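Local coordinates for M152 protein (Murid herpesvirus 1, PDB 4G59) that is an MHC class I-like viral membrane glycoprotein that probably binds host NKG2D ligands of the RAE-1 family, helping infected cells evade natural killer cells, at residues Val81-Tyr84 with Ile85-Phe89; Ala162-Gln165 with Lys166-Ser170; Cys172-Ile175 with Val176-Asn180. All coordinates share one frame; numbering follows the deposited sequence.

Contact 1: Val81-Tyr84 with Ile85-Phe89; sequences VYEY and IMNVF
Tyr84 lies against Val88 and Phe89, one helical turn further along helix 68-89. With CG anti to the backbone N (chi1 176°), its ring is carried forward along the helix. CB and CG lie beside the backbone N of Ile85. Further out, CD1 of Tyr84 lies 3.7 Å from CG2 of Val88, a methyl group at the ring's edge, and Tyr84 CE1 is 3.8 Å from Val88 CB. Phe89 takes over at the far end, where its CE2 is 3.7 Å from CZ of Tyr84. The pair is an offset edge-to-face stack, the Phe89 edge turned to the Tyr84 face with the planes at 80°. At the tip, Tyr84 OH lies at the edge of the Phe89 ring, 3.3 Å from CE2 of Phe89, and hydrogen-bonds to Gln112 NE2, which anchors the ring. On another side of the helix, CG of Met86 makes an off-centre CH-pi contact with the Tyr82 ring, 3.6 Å from Tyr82 CE1, and SD adds an oblique Met-aromatic approach. A wider pi-type turn spans 85-89. Tyr84 also stacks on Tyr148 and touches Ile145, both of helix 142-148, while Val81 faces Val95 and Phe97 of strand 95-103.

Contact 2: Ala162-Gln165 with Lys166-Ser170; sequences ALLQ and KRWTS
Lys166, Arg167, Trp168 and Thr169 each donate their backbone N to the carbonyl four residues earlier, joining 162-165 to 166-170 as continuous alpha-helix. Lys166 N sits above the carbonyl plane of Ala162, off its lone pairs, 3.2 Å from Ala162 O. The carbonyl of Gln165 is gripped twice, by Thr169 N at 3.0 Å and by Thr169 OG1 at 2.7 Å, the two donors reaching Gln165 O from opposite faces of its plane. Thr169 OG1 stands beside its own backbone N (chi1 -68°), which turns the hydroxyl back along the helix. Trp168 and Leu164 run side by side: the Leu164 carbonyl O lies at the edge of the Trp168 indole, in the plane of the ring and 3.2 Å from CD1 of Trp168, and Leu164 CD2 lies 4.0 Å from Trp168 NE1. CD2 also touches Arg167 NH2 obliquely, while Leu163 CD1 lies over one face of the guanidinium. Beyond the segment, Glu70 of helix 68-89 takes a salt bridge from Arg167 NH2 at OE2 and a hydrogen bond from Trp168 NE1 at OE1; Arg167 NH2 also hydrogen-bonds to Gln69 OE1. One donor on each oxygen would probably favour a charged carboxylate and limit rotation of both side chains.

Contact 3: Cys172-Ile175 with Val176-Asn180; sequences CRKI and VAMDN
Met178 folds over the turn that begins at Lys174, and the two side chains cross at an angle. CE of Lys174 comes 3.9 Å from SD of Met178, and Met178 CG rests 3.1 Å from the Lys174 carbonyl O. A chi1 of -60° turns CG of Met178 from the carbonyl carbon and brings the thioether back over Lys174. Ala177 CB lies 3.2 Å from Arg173 O. Under these side chains the backbone bonds change character. Val176 N gives a nearly straight bond to Cys172 O, at 3.0 Å, whereas Met178 N is shared between a weak bond to Lys174 O and one to Ile175 O, the latter made from above the carbonyl plane. Asp179 N bonds weakly to the same Ile175 carbonyl. This is the C-terminal end of helix 161-178, where the hydrogen bonds shift and weaken; the helix is the last and longest helical segment of the second, broken helical side of the MHC class I-like platform, and Asp179 is the first residue to leave helical geometry. Outside the segments, the disulfide from Cys172 to Cys18 ties the helix to the chain that follows strand 5-11, and Trp61 touches both Lys174 and Met178. Where the helix stops, the Asp179 carboxylate is held by a salt bridge from Arg14 and hydrogen bonds with Thr256 and Trp258, while Asn180 OD1 accepts a hydrogen bond from the backbone N of Arg182.

From the N terminus, contact 1 comes first, in the last turns of helix 68-89; the chain then passes through strands 95-103, 106-114, 117-123 and 128-130 and helices 142-148 and 154-158 before contacts 2 and 3 follow on helix 161-178. The three lie in series: each is a local contact within one helix, so none closes a loop, and none nests in or crosses another. Contacts 2 and 3 adjoin in sequence, their centres about 15 Å apart, whereas contact 1 lies about 32 Å from contact 2 and 40 Å from contact 3, centre to centre. Glu70, near the start of helix 68-89, links it to contact 2, and contact 3 leads out of the platform toward strand 185-191.

Contact 1: Val81-Tyr84 with Ile85-Phe89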
ATOM      1  N   VAL B  81      -2.347  18.087 -11.884  1.00 46.82           N
ATOM      2  CA  VAL B  81      -1.396  17.817 -10.804  1.00 47.94           C
ATOM      3  C   VAL B  81       0.014  18.237 -11.229  1.00 47.37           C
ATOM      4  O   VAL B  81       0.826  18.653 -10.388  1.00 49.32           O
ATOM      5  CB  VAL B  81      -1.453  16.320 -10.352  1.00 42.21           C
ATOM      6  CG1 VAL B  81      -0.414  16.030  -9.300  1.00 42.78           C
ATOM      7  CG2 VAL B  81      -2.839  15.966  -9.817  1.00 39.24           C
ATOM      8  N   TYR B  82       0.291  18.146 -12.532  1.00 47.50           N
ATOM      9  CA  TYR B  82       1.569  18.601 -13.076  1.00 48.45           C
ATOM     10  C   TYR B  82       1.727  20.117 -12.928  1.00 54.67           C
ATOM     11  O   TYR B  82       2.744  20.579 -12.405  1.00 56.88           O
ATOM     12  CB  TYR B  82       1.737  18.180 -14.538  1.00 46.84           C
ATOM     13  CG  TYR B  82       2.882  18.875 -15.244  1.00 55.06           C
ATOM     14  CD1 TYR B  82       4.201  18.540 -14.969  1.00 62.62           C
ATOM     15  CD2 TYR B  82       2.645  19.867 -16.187  1.00 57.76           C
ATOM     16  CE1 TYR B  82       5.252  19.175 -15.611  1.00 65.79           C
ATOM     17  CE2 TYR B  82       3.689  20.507 -16.832  1.00 62.08           C
ATOM     18  CZ  TYR B  82       4.989  20.157 -16.537  1.00 65.75           C
ATOM     19  OH  TYR B  82       6.036  20.789 -17.166  1.00 68.12           O
ATOM     20  N   GLU B  83       0.736  20.887 -13.384  1.00 51.29           N
ATOM     21  CA  GLU B  83       0.755  22.340 -13.182  1.00 52.92           C
ATOM     22  C   GLU B  83       0.919  22.680 -11.705  1.00 54.99           C
ATOM     23  O   GLU B  83       1.795  23.458 -11.348  1.00 57.06           O
ATOM     24  CB  GLU B  83      -0.517  23.013 -13.700  1.00 44.35           C
ATOM     25  CG  GLU B  83      -0.920  22.646 -15.112  1.00 54.90           C
ATOM     26  CD  GLU B  83       0.056  23.123 -16.164  1.00 63.95           C
ATOM     27  OE1 GLU B  83       0.489  24.290 -16.090  1.00 70.86           O
ATOM     28  OE2 GLU B  83       0.380  22.330 -17.076  1.00 71.46           O
ATOM     29  N   TYR B  84       0.075  22.089 -10.860  1.00 51.11           N
ATOM     30  CA  TYR B  84       0.067  22.387  -9.429  1.00 52.37           C
ATOM     31  C   TYR B  84       1.448  22.219  -8.829  1.00 54.20           C
ATOM     32  O   TYR B  84       1.950  23.127  -8.162  1.00 50.70           O
ATOM     33  CB  TYR B  84      -0.914  21.467  -8.712  1.00 48.12           C
ATOM     34  CG  TYR B  84      -0.949  21.595  -7.203  1.00 45.08           C
ATOM     35  CD1 TYR B  84      -0.713  22.804  -6.572  1.00 46.58           C
ATOM     36  CD2 TYR B  84      -1.233  20.495  -6.409  1.00 46.65           C
ATOM     37  CE1 TYR B  84      -0.762  22.913  -5.188  1.00 48.08           C
ATOM     38  CE2 TYR B  84      -1.275  20.591  -5.026  1.00 44.04           C
ATOM     39  CZ  TYR B  84      -1.037  21.796  -4.423  1.00 42.63           C
ATOM     40  OH  TYR B  84      -1.083  21.889  -3.052  1.00 40.19           O
ATOM     41  N   ILE B  85       2.051  21.058  -9.078  1.00 52.23           N
ATOM     42  CA  ILE B  85       3.362  20.726  -8.529  1.00 54.36           C
ATOM     43  C   ILE B  85       4.456  21.707  -8.983  1.00 60.56           C
ATOM     44  O   ILE B  85       5.212  22.233  -8.150  1.00 61.67           O
ATOM     45  CB  ILE B  85       3.757  19.264  -8.863  1.00 54.85           C
ATOM     46  CG1 ILE B  85       3.094  18.298  -7.886  1.00 47.08           C
ATOM     47  CG2 ILE B  85       5.271  19.090  -8.829  1.00 59.97           C
ATOM     48  CD1 ILE B  85       3.515  18.517  -6.443  1.00 47.77           C
ATOM     49  N   MET B  86       4.525  21.959 -10.291  1.00 57.25           N
ATOM     50  CA  MET B  86       5.513  22.883 -10.848  1.00 60.85           C
ATOM     51  C   MET B  86       5.322  24.333 -10.366  1.00 61.02           C
ATOM     52  O   MET B  86       6.268  24.953  -9.887  1.00 68.81           O
ATOM     53  CB  MET B  86       5.523  22.825 -12.384  1.00 58.24           C
ATOM     54  CG  MET B  86       5.949  21.480 -12.976  1.00 61.59           C
ATOM     55  SD  MET B  86       7.539  20.851 -12.383  1.00 77.90           S
ATOM     56  CE  MET B  86       8.689  21.886 -13.290  1.00 73.56           C
ATOM     57  N   ASN B  87       4.103  24.859 -10.486  1.00 55.98           N
ATOM     58  CA  ASN B  87       3.797  26.246 -10.122  1.00 59.67           C
ATOM     59  C   ASN B  87       3.818  26.585  -8.627  1.00 60.63           C
ATOM     60  O   ASN B  87       4.058  27.732  -8.263  1.00 65.82           O
ATOM     61  CB  ASN B  87       2.440  26.669 -10.695  1.00 54.73           C
ATOM     62  CG  ASN B  87       2.374  26.551 -12.204  1.00 65.07           C
ATOM     63  OD1 ASN B  87       3.386  26.331 -12.869  1.00 74.00           O
ATOM     64  ND2 ASN B  87       1.173  26.708 -12.756  1.00 55.44           N
ATOM     65  N   VAL B  88       3.545  25.605  -7.769  1.00 58.29           N
ATOM     66  CA  VAL B  88       3.445  25.868  -6.338  1.00 57.82           C
ATOM     67  C   VAL B  88       4.563  25.216  -5.537  1.00 56.81           C
ATOM     68  O   VAL B  88       5.209  25.872  -4.720  1.00 61.41           O
ATOM     69  CB  VAL B  88       2.072  25.450  -5.757  1.00 55.84           C
ATOM     70  CG1 VAL B  88       1.991  25.783  -4.256  1.00 47.51           C
ATOM     71  CG2 VAL B  88       0.946  26.136  -6.514  1.00 47.85           C
ATOM     72  N   PHE B  89       4.654  23.900  -5.599  1.00 57.78           N
ATOM     73  CA  PHE B  89       5.723  23.215  -4.889  1.00 54.98           C
ATOM     74  C   PHE B  89       7.125  23.345  -5.476  1.00 60.27           C
ATOM     75  O   PHE B  89       8.095  23.548  -4.763  1.00 60.73           O
ATOM     76  CB  PHE B  89       5.318  21.793  -4.547  1.00 48.75           C
ATOM     77  CG  PHE B  89       4.372  21.727  -3.396  1.00 50.84           C
ATOM     78  CD1 PHE B  89       4.846  21.652  -2.106  1.00 45.81           C
ATOM     79  CD2 PHE B  89       3.012  21.801  -3.597  1.00 46.01           C
ATOM     80  CE1 PHE B  89       3.989  21.612  -1.046  1.00 46.29           C
ATOM     81  CE2 PHE B  89       2.151  21.768  -2.535  1.00 47.78           C
ATOM     82  CZ  PHE B  89       2.643  21.674  -1.256  1.00 45.22           C
TER

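Contact 2: Ala162-Gln165 with Lys166-Ser170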
ATOM      1  N   ALA B 162     -25.389  10.697 -15.172  1.00 52.17           N
ATOM      2  CA  ALA B 162     -26.346   9.651 -15.496  1.00 42.97           C
ATOM      3  C   ALA B 162     -25.696   8.489 -16.237  1.00 46.16           C
ATOM      4  O   ALA B 162     -26.117   7.340 -16.085  1.00 50.58           O
ATOM      5  CB  ALA B 162     -27.488  10.221 -16.295  1.00 41.34           C
ATOM      6  N   LEU B 163     -24.681   8.774 -17.046  1.00 43.96           N
ATOM      7  CA  LEU B 163     -24.037   7.706 -17.812  1.00 43.83           C
ATOM      8  C   LEU B 163     -23.119   6.918 -16.893  1.00 48.62           C
ATOM      9  O   LEU B 163     -23.018   5.696 -17.016  1.00 45.85           O
ATOM     10  CB  LEU B 163     -23.259   8.256 -19.006  1.00 43.20           C
ATOM     11  CG  LEU B 163     -22.229   7.350 -19.681  1.00 46.32           C
ATOM     12  CD1 LEU B 163     -22.832   6.019 -20.115  1.00 57.20           C
ATOM     13  CD2 LEU B 163     -21.642   8.051 -20.877  1.00 45.95           C
ATOM     14  N   LEU B 164     -22.469   7.631 -15.969  1.00 49.66           N
ATOM     15  CA  LEU B 164     -21.569   7.022 -14.996  1.00 46.61           C
ATOM     16  C   LEU B 164     -22.351   6.218 -13.964  1.00 45.46           C
ATOM     17  O   LEU B 164     -21.953   5.110 -13.600  1.00 48.21           O
ATOM     18  CB  LEU B 164     -20.702   8.090 -14.305  1.00 46.92           C
ATOM     19  CG  LEU B 164     -19.621   8.770 -15.142  1.00 41.14           C
ATOM     20  CD1 LEU B 164     -19.044   9.982 -14.428  1.00 43.31           C
ATOM     21  CD2 LEU B 164     -18.528   7.775 -15.463  1.00 41.04           C
ATOM     22  N   GLN B 165     -23.463   6.772 -13.497  1.00 44.96           N
ATOM     23  CA  GLN B 165     -24.322   6.059 -12.563  1.00 47.50           C
ATOM     24  C   GLN B 165     -24.744   4.726 -13.176  1.00 45.86           C
ATOM     25  O   GLN B 165     -24.738   3.694 -12.508  1.00 47.33           O
ATOM     26  CB  GLN B 165     -25.558   6.893 -12.215  1.00 49.52           C
ATOM     27  CG  GLN B 165     -26.624   6.133 -11.439  1.00 39.89           C
ATOM     28  CD  GLN B 165     -26.321   6.032  -9.953  1.00 47.10           C
ATOM     29  OE1 GLN B 165     -25.479   6.763  -9.407  1.00 47.99           O
ATOM     30  NE2 GLN B 165     -27.013   5.123  -9.285  1.00 51.26           N
ATOM     31  N   LYS B 166     -25.077   4.736 -14.460  1.00 46.77           N
ATOM     32  CA  LYS B 166     -25.519   3.508 -15.100  1.00 40.91           C
ATOM     33  C   LYS B 166     -24.368   2.512 -15.194  1.00 44.09           C
ATOM     34  O   LYS B 166     -24.514   1.339 -14.823  1.00 44.31           O
ATOM     35  CB  LYS B 166     -26.073   3.788 -16.488  1.00 38.41           C
ATOM     36  CG  LYS B 166     -26.779   2.610 -17.098  1.00 34.62           C
ATOM     37  CD  LYS B 166     -27.083   2.858 -18.557  1.00 41.75           C
ATOM     38  CE  LYS B 166     -27.958   1.768 -19.133  1.00 44.07           C
ATOM     39  NZ  LYS B 166     -27.559   1.457 -20.531  1.00 58.90           N
ATOM     40  N   ARG B 167     -23.222   2.980 -15.679  1.00 36.57           N
ATOM     41  CA  ARG B 167     -22.096   2.088 -15.906  1.00 37.62           C
ATOM     42  C   ARG B 167     -21.581   1.495 -14.597  1.00 40.62           C
ATOM     43  O   ARG B 167     -21.294   0.290 -14.523  1.00 40.29           O
ATOM     44  CB  ARG B 167     -20.973   2.785 -16.681  1.00 36.77           C
ATOM     45  CG  ARG B 167     -19.690   1.991 -16.704  1.00 38.33           C
ATOM     46  CD  ARG B 167     -18.791   2.339 -17.870  1.00 42.75           C
ATOM     47  NE  ARG B 167     -18.429   3.748 -17.882  1.00 54.32           N
ATOM     48  CZ  ARG B 167     -18.515   4.527 -18.952  1.00 49.63           C
ATOM     49  NH1 ARG B 167     -18.947   4.018 -20.095  1.00 46.42           N
ATOM     50  NH2 ARG B 167     -18.172   5.805 -18.876  1.00 46.72           N
ATOM     51  N   TRP B 168     -21.488   2.321 -13.556  1.00 35.65           N
ATOM     52  CA  TRP B 168     -20.944   1.826 -12.293  1.00 40.16           C
ATOM     53  C   TRP B 168     -21.954   1.019 -11.474  1.00 42.13           C
ATOM     54  O   TRP B 168     -21.568   0.163 -10.683  1.00 41.45           O
ATOM     55  CB  TRP B 168     -20.250   2.948 -11.507  1.00 36.41           C
ATOM     56  CG  TRP B 168     -19.001   3.337 -12.222  1.00 41.79           C
ATOM     57  CD1 TRP B 168     -18.862   4.325 -13.154  1.00 40.53           C
ATOM     58  CD2 TRP B 168     -17.728   2.689 -12.131  1.00 41.16           C
ATOM     59  NE1 TRP B 168     -17.575   4.345 -13.631  1.00 38.69           N
ATOM     60  CE2 TRP B 168     -16.856   3.352 -13.019  1.00 43.28           C
ATOM     61  CE3 TRP B 168     -17.238   1.622 -11.378  1.00 38.48           C
ATOM     62  CZ2 TRP B 168     -15.518   2.968 -13.182  1.00 40.01           C
ATOM     63  CZ3 TRP B 168     -15.904   1.244 -11.534  1.00 39.41           C
ATOM     64  CH2 TRP B 168     -15.064   1.911 -12.433  1.00 36.32           C
ATOM     65  N   THR B 169     -23.245   1.270 -11.682  1.00 45.46           N
ATOM     66  CA  THR B 169     -24.273   0.431 -11.057  1.00 43.69           C
ATOM     67  C   THR B 169     -24.200  -0.965 -11.660  1.00 37.54           C
ATOM     68  O   THR B 169     -24.288  -1.963 -10.957  1.00 41.43           O
ATOM     69  CB  THR B 169     -25.674   1.032 -11.217  1.00 43.90           C
ATOM     70  OG1 THR B 169     -25.754   2.234 -10.436  1.00 39.88           O
ATOM     71  CG2 THR B 169     -26.753   0.033 -10.769  1.00 44.43           C
ATOM     72  N   SER B 170     -23.992  -1.019 -12.967  1.00 38.56           N
ATOM     73  CA  SER B 170     -23.814  -2.272 -13.694  1.00 35.01           C
ATOM     74  C   SER B 170     -22.568  -3.039 -13.216  1.00 38.88           C
ATOM     75  O   SER B 170     -22.582  -4.272 -13.076  1.00 40.62           O
ATOM     76  CB  SER B 170     -23.744  -1.959 -15.189  1.00 35.42           C
ATOM     77  OG  SER B 170     -23.125  -3.004 -15.909  1.00 46.25           O
TER

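Contact 3: Cys172-Ile175 with Val176-Asn180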
ATOM      1  N   CYS B 172     -21.157  -2.655 -10.247  1.00 34.24           N
ATOM      2  CA  CYS B 172     -21.494  -3.056  -8.880  1.00 35.83           C
ATOM      3  C   CYS B 172     -22.356  -4.321  -8.837  1.00 33.43           C
ATOM      4  O   CYS B 172     -22.102  -5.211  -8.030  1.00 33.63           O
ATOM      5  CB  CYS B 172     -22.189  -1.928  -8.114  1.00 37.05           C
ATOM      6  SG  CYS B 172     -22.214  -2.193  -6.337  1.00 44.48           S
ATOM      7  N   ARG B 173     -23.384  -4.379  -9.682  1.00 34.97           N
ATOM      8  CA  ARG B 173     -24.290  -5.521  -9.697  1.00 35.01           C
ATOM      9  C   ARG B 173     -23.577  -6.799 -10.157  1.00 32.66           C
ATOM     10  O   ARG B 173     -23.870  -7.895  -9.648  1.00 32.36           O
ATOM     11  CB  ARG B 173     -25.505  -5.239 -10.592  1.00 37.27           C
ATOM     12  CG  ARG B 173     -26.460  -4.105 -10.154  1.00 36.80           C
ATOM     13  CD  ARG B 173     -27.610  -4.068 -11.175  1.00 49.66           C
ATOM     14  NE  ARG B 173     -28.483  -2.885 -11.248  1.00 49.47           N
ATOM     15  CZ  ARG B 173     -29.086  -2.294 -10.220  1.00 52.60           C
ATOM     16  NH1 ARG B 173     -28.876  -2.689  -8.959  1.00 55.00           N
ATOM     17  NH2 ARG B 173     -29.878  -1.261 -10.454  1.00 54.13           N
ATOM     18  N   LYS B 174     -22.645  -6.660 -11.104  1.00 30.61           N
ATOM     19  CA  LYS B 174     -21.830  -7.799 -11.555  1.00 32.94           C
ATOM     20  C   LYS B 174     -21.007  -8.378 -10.392  1.00 32.39           C
ATOM     21  O   LYS B 174     -20.928  -9.603 -10.206  1.00 30.20           O
ATOM     22  CB  LYS B 174     -20.924  -7.395 -12.728  1.00 34.25           C
ATOM     23  CG  LYS B 174     -20.022  -8.501 -13.245  1.00 36.42           C
ATOM     24  CD  LYS B 174     -20.833  -9.606 -13.916  1.00 36.71           C
ATOM     25  CE  LYS B 174     -19.926 -10.645 -14.553  1.00 33.54           C
ATOM     26  NZ  LYS B 174     -20.722 -11.675 -15.286  1.00 34.42           N
ATOM     27  N   ILE B 175     -20.455  -7.478  -9.575  1.00 33.83           N
ATOM     28  CA  ILE B 175     -19.665  -7.867  -8.403  1.00 33.42           C
ATOM     29  C   ILE B 175     -20.501  -8.618  -7.368  1.00 34.07           C
ATOM     30  O   ILE B 175     -20.113  -9.705  -6.899  1.00 32.56           O
ATOM     31  CB  ILE B 175     -19.086  -6.650  -7.716  1.00 30.54           C
ATOM     32  CG1 ILE B 175     -18.029  -5.973  -8.600  1.00 33.23           C
ATOM     33  CG2 ILE B 175     -18.502  -7.029  -6.367  1.00 28.51           C
ATOM     34  CD1 ILE B 175     -17.638  -4.521  -8.063  1.00 34.00           C
ATOM     35  N   VAL B 176     -21.631  -8.016  -6.997  1.00 30.88           N
ATOM     36  CA  VAL B 176     -22.623  -8.655  -6.138  1.00 29.09           C
ATOM     37  C   VAL B 176     -23.001 -10.022  -6.704  1.00 31.02           C
ATOM     38  O   VAL B 176     -23.053 -11.000  -5.968  1.00 34.90           O
ATOM     39  CB  VAL B 176     -23.859  -7.751  -5.989  1.00 37.13           C
ATOM     40  CG1 VAL B 176     -25.102  -8.554  -5.646  1.00 30.73           C
ATOM     41  CG2 VAL B 176     -23.601  -6.718  -4.933  1.00 39.18           C
ATOM     42  N   ALA B 177     -23.205 -10.086  -8.024  1.00 30.90           N
ATOM     43  CA  ALA B 177     -23.618 -11.322  -8.718  1.00 33.75           C
ATOM     44  C   ALA B 177     -22.590 -12.441  -8.694  1.00 32.44           C
ATOM     45  O   ALA B 177     -22.960 -13.613  -8.751  1.00 32.76           O
ATOM     46  CB  ALA B 177     -24.024 -11.033 -10.203  1.00 23.05           C
ATOM     47  N   MET B 178     -21.303 -12.096  -8.666  1.00 32.52           N
ATOM     48  CA  MET B 178     -20.268 -13.134  -8.767  1.00 31.70           C
ATOM     49  C   MET B 178     -19.858 -13.567  -7.391  1.00 30.00           C
ATOM     50  O   MET B 178     -19.176 -14.574  -7.234  1.00 36.94           O
ATOM     51  CB  MET B 178     -19.014 -12.627  -9.475  1.00 33.49           C
ATOM     52  CG  MET B 178     -19.195 -12.141 -10.882  1.00 40.24           C
ATOM     53  SD  MET B 178     -17.597 -11.920 -11.683  1.00 46.83           S
ATOM     54  CE  MET B 178     -16.614 -11.234 -10.357  1.00 40.87           C
ATOM     55  N   ASP B 179     -20.256 -12.782  -6.397  1.00 32.12           N
ATOM     56  CA  ASP B 179     -19.765 -12.964  -5.039  1.00 34.49           C
ATOM     57  C   ASP B 179     -20.308 -14.233  -4.394  1.00 38.23           C
ATOM     58  O   ASP B 179     -21.467 -14.313  -3.990  1.00 40.44           O
ATOM     59  CB  ASP B 179     -20.092 -11.736  -4.178  1.00 34.73           C
ATOM     60  CG  ASP B 179     -19.931 -11.994  -2.697  1.00 34.28           C
ATOM     61  OD1 ASP B 179     -18.948 -12.645  -2.289  1.00 34.46           O
ATOM     62  OD2 ASP B 179     -20.799 -11.524  -1.944  1.00 41.85           O
ATOM     63  N   ASN B 180     -19.431 -15.212  -4.285  1.00 41.68           N
ATOM     64  CA  ASN B 180     -19.766 -16.489  -3.725  1.00 38.62           C
ATOM     65  C   ASN B 180     -18.585 -16.978  -2.908  1.00 36.47           C
ATOM     66  O   ASN B 180     -17.573 -17.367  -3.473  1.00 35.74           O
ATOM     67  CB  ASN B 180     -20.067 -17.462  -4.859  1.00 37.89           C
ATOM     68  CG  ASN B 180     -20.504 -18.818  -4.357  1.00 42.10           C
ATOM     69  OD1 ASN B 180     -20.116 -19.257  -3.263  1.00 40.39           O
ATOM     70  ND2 ASN B 180     -21.313 -19.498  -5.156  1.00 44.63           N
TER